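Local coordinates for Rubredoxin\:oxygen oxidoreductase (Desulfovibrio gigas, PDB 1E5D), which catalyses the four-electron reduction of one dioxygen molecule to two water molecules, using a diiron centre and a flavin mononucleotide cofactor, at residues R176-M190 with V228-K242. Residues are numbered along the deposited sequence; the frame is centred on the assembly and turned at random.
Sequences RFSDQIPVHTLERAM and VIFRGADQCTFAVQK
In the beta-lactamase-like domain that carries the diiron centre, F177 and I229 form a single beta bridge beside the edge strand 230-231, and beyond it helix 183-190 packs on helix 233-242. Two backbone bonds define the bridge: I229 N to R176 O (2.7 Å) and S178 N to I229 O (2.7 Å). S178 OG then accepts twice, from Q235 NE2 at 2.6 Å, with OG nearly in the amide plane of Q235, and from R231 N at 3.2 Å. R231 is doubly engaged. Its guanidinium lies flat on the F177 ring, R231 CZ 4.0 Å from the centroid of the F177 ring with the planes 18° apart, a cation-pi stack, while NH1 meets the syn lone pair of D179 OD2 in a salt bridge. With CG anti to the backbone N (chi1 177°), F238 projects as a knob among V183, L186, E187 and M190. M190 SD comes to the edge of the F230 ring, 3.8 Å from F230 CZ, and approaches the F238 ring obliquely, a Met-aromatic contact with each. The helix axes approach to 11.5 Å at a crossing angle of -38°. At the far end E187 OE2 meets K242 NZ only weakly (3.4 Å), the carboxylate also binding Y246 and the ammonium E245. Stack and salt bridge together would restrict the rotation of the R231 guanidinium, and the carboxylate of D179 would partly offset its positive charge.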
loop_
_atom_site.group_PDB
_atom_site.type_symbol
_atom_site.label_atom_id
_atom_site.label_comp_id
_atom_site.label_asym_id
_atom_site.label_seq_id
_atom_site.Cartn_x
_atom_site.Cartn_y
_atom_site.Cartn_z
ATOM N N ARG A 176 21.313 -12.694 24.287
ATOM C CA ARG A 176 20.084 -12.211 24.907
ATOM C C ARG A 176 20.301 -10.933 25.714
ATOM O O ARG A 176 19.362 -10.393 26.308
ATOM C CB ARG A 176 19.462 -13.287 25.797
ATOM C CG ARG A 176 19.541 -14.714 25.316
ATOM C CD ARG A 176 19.154 -14.887 23.853
ATOM N NE ARG A 176 17.948 -14.119 23.551
ATOM C CZ ARG A 176 16.742 -14.571 23.876
ATOM N NH1 ARG A 176 16.640 -15.750 24.478
ATOM N NH2 ARG A 176 15.669 -13.848 23.594
ATOM N N PHE A 177 21.530 -10.419 25.750
ATOM C CA PHE A 177 21.783 -9.222 26.550
ATOM C C PHE A 177 22.338 -8.070 25.729
ATOM O O PHE A 177 23.094 -8.269 24.786
ATOM C CB PHE A 177 22.730 -9.575 27.703
ATOM C CG PHE A 177 22.040 -10.506 28.699
ATOM C CD1 PHE A 177 21.098 -10.021 29.589
ATOM C CD2 PHE A 177 22.346 -11.853 28.706
ATOM C CE1 PHE A 177 20.483 -10.885 30.472
ATOM C CE2 PHE A 177 21.739 -12.718 29.604
ATOM C CZ PHE A 177 20.800 -12.232 30.492
ATOM N N SER A 178 21.935 -6.862 26.112
ATOM C CA SER A 178 22.277 -5.663 25.355
ATOM C C SER A 178 23.783 -5.488 25.213
ATOM O O SER A 178 24.267 -4.955 24.214
ATOM C CB SER A 178 21.653 -4.430 26.015
ATOM O OG SER A 178 22.082 -4.299 27.358
ATOM N N ASP A 179 24.547 -5.931 26.210
ATOM C CA ASP A 179 25.993 -5.752 26.157
ATOM C C ASP A 179 26.666 -6.750 25.227
ATOM O O ASP A 179 27.877 -6.702 25.046
ATOM C CB ASP A 179 26.608 -5.909 27.551
ATOM C CG ASP A 179 26.328 -7.271 28.156
ATOM O OD1 ASP A 179 27.108 -8.223 27.925
ATOM O OD2 ASP A 179 25.319 -7.395 28.873
ATOM N N GLN A 180 25.904 -7.677 24.655
ATOM C CA GLN A 180 26.518 -8.683 23.796
ATOM C C GLN A 180 26.312 -8.356 22.325
ATOM O O GLN A 180 26.779 -9.102 21.467
ATOM C CB GLN A 180 25.942 -10.067 24.074
ATOM C CG GLN A 180 26.005 -10.501 25.524
ATOM C CD GLN A 180 25.225 -11.789 25.725
ATOM O OE1 GLN A 180 24.023 -11.838 25.461
ATOM N NE2 GLN A 180 25.917 -12.818 26.191
ATOM N N ILE A 181 25.601 -7.265 22.074
ATOM C CA ILE A 181 25.390 -6.826 20.699
ATOM C C ILE A 181 25.895 -5.390 20.548
ATOM O O ILE A 181 25.803 -4.585 21.468
ATOM C CB ILE A 181 23.933 -6.894 20.221
ATOM C CG1 ILE A 181 23.078 -5.674 20.571
ATOM C CG2 ILE A 181 23.215 -8.144 20.714
ATOM C CD1 ILE A 181 21.930 -5.509 19.597
ATOM N N PRO A 182 26.411 -5.123 19.361
ATOM C CA PRO A 182 26.942 -3.806 19.030
ATOM C C PRO A 182 25.869 -2.737 19.204
ATOM O O PRO A 182 24.710 -2.943 18.838
ATOM C CB PRO A 182 27.303 -3.930 17.550
ATOM C CG PRO A 182 27.399 -5.383 17.262
ATOM C CD PRO A 182 26.496 -6.074 18.240
ATOM N N VAL A 183 26.277 -1.604 19.763
ATOM C CA VAL A 183 25.336 -0.531 20.031
ATOM C C VAL A 183 24.577 -0.098 18.785
ATOM O O VAL A 183 23.361 0.077 18.842
ATOM C CB VAL A 183 26.043 0.720 20.596
ATOM C CG1 VAL A 183 25.334 1.164 21.860
ATOM C CG2 VAL A 183 27.512 0.422 20.824
ATOM N N HIS A 184 25.313 0.090 17.691
ATOM C CA HIS A 184 24.647 0.591 16.486
ATOM C C HIS A 184 23.527 -0.355 16.081
ATOM O O HIS A 184 22.439 0.042 15.668
ATOM C CB HIS A 184 25.646 0.790 15.348
ATOM C CG HIS A 184 26.428 -0.440 15.017
ATOM N ND1 HIS A 184 27.650 -0.715 15.596
ATOM C CD2 HIS A 184 26.166 -1.467 14.174
ATOM C CE1 HIS A 184 28.100 -1.861 15.112
ATOM N NE2 HIS A 184 27.221 -2.342 14.247
ATOM N N THR A 185 23.803 -1.655 16.219
ATOM C CA THR A 185 22.726 -2.596 15.904
ATOM C C THR A 185 21.577 -2.413 16.892
ATOM O O THR A 185 20.413 -2.254 16.535
ATOM C CB THR A 185 23.209 -4.053 15.933
ATOM O OG1 THR A 185 24.284 -4.220 14.997
ATOM C CG2 THR A 185 22.092 -4.988 15.491
ATOM N N LEU A 186 21.957 -2.434 18.164
ATOM C CA LEU A 186 20.974 -2.321 19.229
ATOM C C LEU A 186 20.167 -1.038 19.102
ATOM O O LEU A 186 18.950 -1.049 19.287
ATOM C CB LEU A 186 21.663 -2.378 20.595
ATOM C CG LEU A 186 20.768 -2.087 21.801
ATOM C CD1 LEU A 186 19.574 -3.032 21.788
ATOM C CD2 LEU A 186 21.559 -2.186 23.090
ATOM N N GLU A 187 20.862 0.057 18.802
ATOM C CA GLU A 187 20.199 1.357 18.763
ATOM C C GLU A 187 19.235 1.461 17.584
ATOM O O GLU A 187 18.111 1.943 17.741
ATOM C CB GLU A 187 21.218 2.494 18.699
ATOM C CG GLU A 187 20.670 3.834 19.184
ATOM C CD GLU A 187 20.002 4.617 18.065
ATOM O OE1 GLU A 187 20.526 4.504 16.933
ATOM O OE2 GLU A 187 18.976 5.281 18.311
ATOM N N ARG A 188 19.696 1.049 16.412
ATOM C CA ARG A 188 18.855 1.146 15.218
ATOM C C ARG A 188 17.558 0.388 15.438
ATOM O O ARG A 188 16.468 0.835 15.093
ATOM C CB ARG A 188 19.621 0.620 14.010
ATOM C CG ARG A 188 18.821 0.549 12.724
ATOM C CD ARG A 188 18.136 1.861 12.378
ATOM N NE ARG A 188 17.019 1.675 11.459
ATOM C CZ ARG A 188 16.818 2.300 10.311
ATOM N NH1 ARG A 188 17.679 3.210 9.877
ATOM N NH2 ARG A 188 15.745 2.017 9.583
ATOM N N ALA A 189 17.657 -0.793 16.045
ATOM C CA ALA A 189 16.460 -1.600 16.275
ATOM C C ALA A 189 15.551 -0.977 17.325
ATOM O O ALA A 189 14.325 -1.109 17.305
ATOM C CB ALA A 189 16.859 -3.010 16.685
ATOM N N MET A 190 16.154 -0.271 18.285
ATOM C CA MET A 190 15.299 0.366 19.286
ATOM C C MET A 190 14.447 1.461 18.660
ATOM O O MET A 190 13.255 1.592 18.926
ATOM C CB MET A 190 16.145 0.960 20.400
ATOM C CG MET A 190 16.727 -0.102 21.329
ATOM S SD MET A 190 17.920 0.701 22.429
ATOM C CE MET A 190 16.796 1.806 23.290
ATOM N N VAL A 228 16.640 -8.128 23.285
ATOM C CA VAL A 228 17.599 -8.433 24.340
ATOM C C VAL A 228 17.274 -7.699 25.634
ATOM O O VAL A 228 16.547 -6.713 25.667
ATOM C CB VAL A 228 19.040 -8.089 23.918
ATOM C CG1 VAL A 228 19.443 -8.949 22.731
ATOM C CG2 VAL A 228 19.151 -6.612 23.591
ATOM N N ILE A 229 17.846 -8.237 26.704
ATOM C CA ILE A 229 17.709 -7.630 28.020
ATOM C C ILE A 229 18.763 -6.558 28.237
ATOM O O ILE A 229 19.925 -6.758 27.867
ATOM C CB ILE A 229 17.828 -8.709 29.110
ATOM C CG1 ILE A 229 16.587 -9.604 29.188
ATOM C CG2 ILE A 229 18.147 -8.083 30.456
ATOM C CD1 ILE A 229 16.904 -11.020 29.624
ATOM N N PHE A 230 18.379 -5.429 28.821
ATOM C CA PHE A 230 19.357 -4.387 29.134
ATOM C C PHE A 230 20.049 -4.718 30.450
ATOM O O PHE A 230 19.425 -4.660 31.513
ATOM C CB PHE A 230 18.692 -3.010 29.190
ATOM C CG PHE A 230 18.246 -2.542 27.808
ATOM C CD1 PHE A 230 19.139 -1.909 26.964
ATOM C CD2 PHE A 230 16.946 -2.757 27.384
ATOM C CE1 PHE A 230 18.747 -1.499 25.703
ATOM C CE2 PHE A 230 16.551 -2.353 26.122
ATOM C CZ PHE A 230 17.451 -1.729 25.281
ATOM N N ARG A 231 21.325 -5.072 30.347
ATOM C CA ARG A 231 22.076 -5.540 31.512
ATOM C C ARG A 231 23.134 -4.539 31.943
ATOM O O ARG A 231 24.109 -4.283 31.245
ATOM C CB ARG A 231 22.710 -6.884 31.181
ATOM C CG ARG A 231 23.523 -7.556 32.274
ATOM C CD ARG A 231 24.712 -8.243 31.631
ATOM N NE ARG A 231 24.603 -9.689 31.538
ATOM C CZ ARG A 231 25.154 -10.422 30.579
ATOM N NH1 ARG A 231 25.856 -9.849 29.612
ATOM N NH2 ARG A 231 25.014 -11.740 30.566
ATOM N N GLY A 232 22.934 -3.963 33.121
ATOM C CA GLY A 232 23.834 -2.966 33.659
ATOM C C GLY A 232 23.224 -1.579 33.653
ATOM O O GLY A 232 22.554 -1.180 32.697
ATOM N N ALA A 233 23.454 -0.830 34.729
ATOM C CA ALA A 233 22.852 0.489 34.866
ATOM C C ALA A 233 23.222 1.382 33.693
ATOM O O ALA A 233 22.425 2.215 33.253
ATOM C CB ALA A 233 23.267 1.127 36.182
ATOM N N ASP A 234 24.441 1.219 33.154
ATOM C CA ASP A 234 24.777 2.108 32.033
ATOM C C ASP A 234 23.835 1.817 30.868
ATOM O O ASP A 234 23.235 2.716 30.293
ATOM C CB ASP A 234 26.239 1.973 31.640
ATOM C CG ASP A 234 26.620 0.579 31.195
ATOM O OD1 ASP A 234 26.173 -0.366 31.877
ATOM O OD2 ASP A 234 27.323 0.440 30.175
ATOM N N GLN A 235 23.701 0.533 30.560
ATOM C CA GLN A 235 22.814 0.065 29.511
ATOM C C GLN A 235 21.393 0.537 29.764
ATOM O O GLN A 235 20.699 1.074 28.902
ATOM C CB GLN A 235 22.892 -1.461 29.443
ATOM C CG GLN A 235 24.279 -1.955 29.043
ATOM C CD GLN A 235 24.523 -1.745 27.559
ATOM O OE1 GLN A 235 25.251 -0.839 27.162
ATOM N NE2 GLN A 235 23.901 -2.586 26.743
ATOM N N CYS A 236 20.949 0.346 31.004
ATOM C CA CYS A 236 19.587 0.786 31.305
ATOM C C CYS A 236 19.452 2.288 31.153
ATOM O O CYS A 236 18.381 2.805 30.837
ATOM C CB CYS A 236 19.226 0.311 32.716
ATOM S SG CYS A 236 19.144 -1.503 32.777
ATOM N N THR A 237 20.555 3.005 31.377
ATOM C CA THR A 237 20.473 4.466 31.286
ATOM C C THR A 237 20.449 4.868 29.819
ATOM O O THR A 237 19.730 5.785 29.426
ATOM C CB THR A 237 21.619 5.154 32.039
ATOM O OG1 THR A 237 21.445 4.951 33.454
ATOM C CG2 THR A 237 21.591 6.662 31.819
ATOM N N PHE A 238 21.236 4.143 29.039
ATOM C CA PHE A 238 21.198 4.260 27.585
ATOM C C PHE A 238 19.761 4.131 27.081
ATOM O O PHE A 238 19.271 5.030 26.391
ATOM C CB PHE A 238 22.092 3.199 26.965
ATOM C CG PHE A 238 22.107 3.154 25.451
ATOM C CD1 PHE A 238 22.713 4.154 24.712
ATOM C CD2 PHE A 238 21.514 2.098 24.780
ATOM C CE1 PHE A 238 22.734 4.099 23.327
ATOM C CE2 PHE A 238 21.535 2.036 23.399
ATOM C CZ PHE A 238 22.146 3.036 22.665
ATOM N N ALA A 239 19.084 3.036 27.425
ATOM C CA ALA A 239 17.718 2.800 26.979
ATOM C C ALA A 239 16.809 3.995 27.250
ATOM O O ALA A 239 16.087 4.474 26.369
ATOM C CB ALA A 239 17.113 1.565 27.645
ATOM N N VAL A 240 16.839 4.471 28.492
ATOM C CA VAL A 240 15.957 5.553 28.913
ATOM C C VAL A 240 16.359 6.882 28.290
ATOM O O VAL A 240 15.494 7.678 27.929
ATOM C CB VAL A 240 15.951 5.695 30.448
ATOM C CG1 VAL A 240 15.289 7.001 30.855
ATOM C CG2 VAL A 240 15.252 4.501 31.064
ATOM N N GLN A 241 17.664 7.102 28.169
ATOM C CA GLN A 241 18.171 8.259 27.450
ATOM C C GLN A 241 17.483 8.361 26.089
ATOM O O GLN A 241 16.816 9.329 25.747
ATOM C CB GLN A 241 19.672 8.117 27.246
ATOM C CG GLN A 241 20.586 9.036 28.027
ATOM C CD GLN A 241 22.021 8.934 27.525
ATOM O OE1 GLN A 241 22.276 8.575 26.374
ATOM N NE2 GLN A 241 22.965 9.249 28.405
ATOM N N LYS A 242 17.670 7.291 25.329
ATOM C CA LYS A 242 17.172 7.136 23.974
ATOM C C LYS A 242 15.670 7.341 23.863
ATOM O O LYS A 242 15.231 8.063 22.969
ATOM C CB LYS A 242 17.580 5.740 23.476
ATOM C CG LYS A 242 19.034 5.751 23.003
ATOM C CD LYS A 242 19.114 6.329 21.593
ATOM C CE LYS A 242 20.316 7.242 21.435
ATOM N NZ LYS A 242 20.465 7.741 20.039
#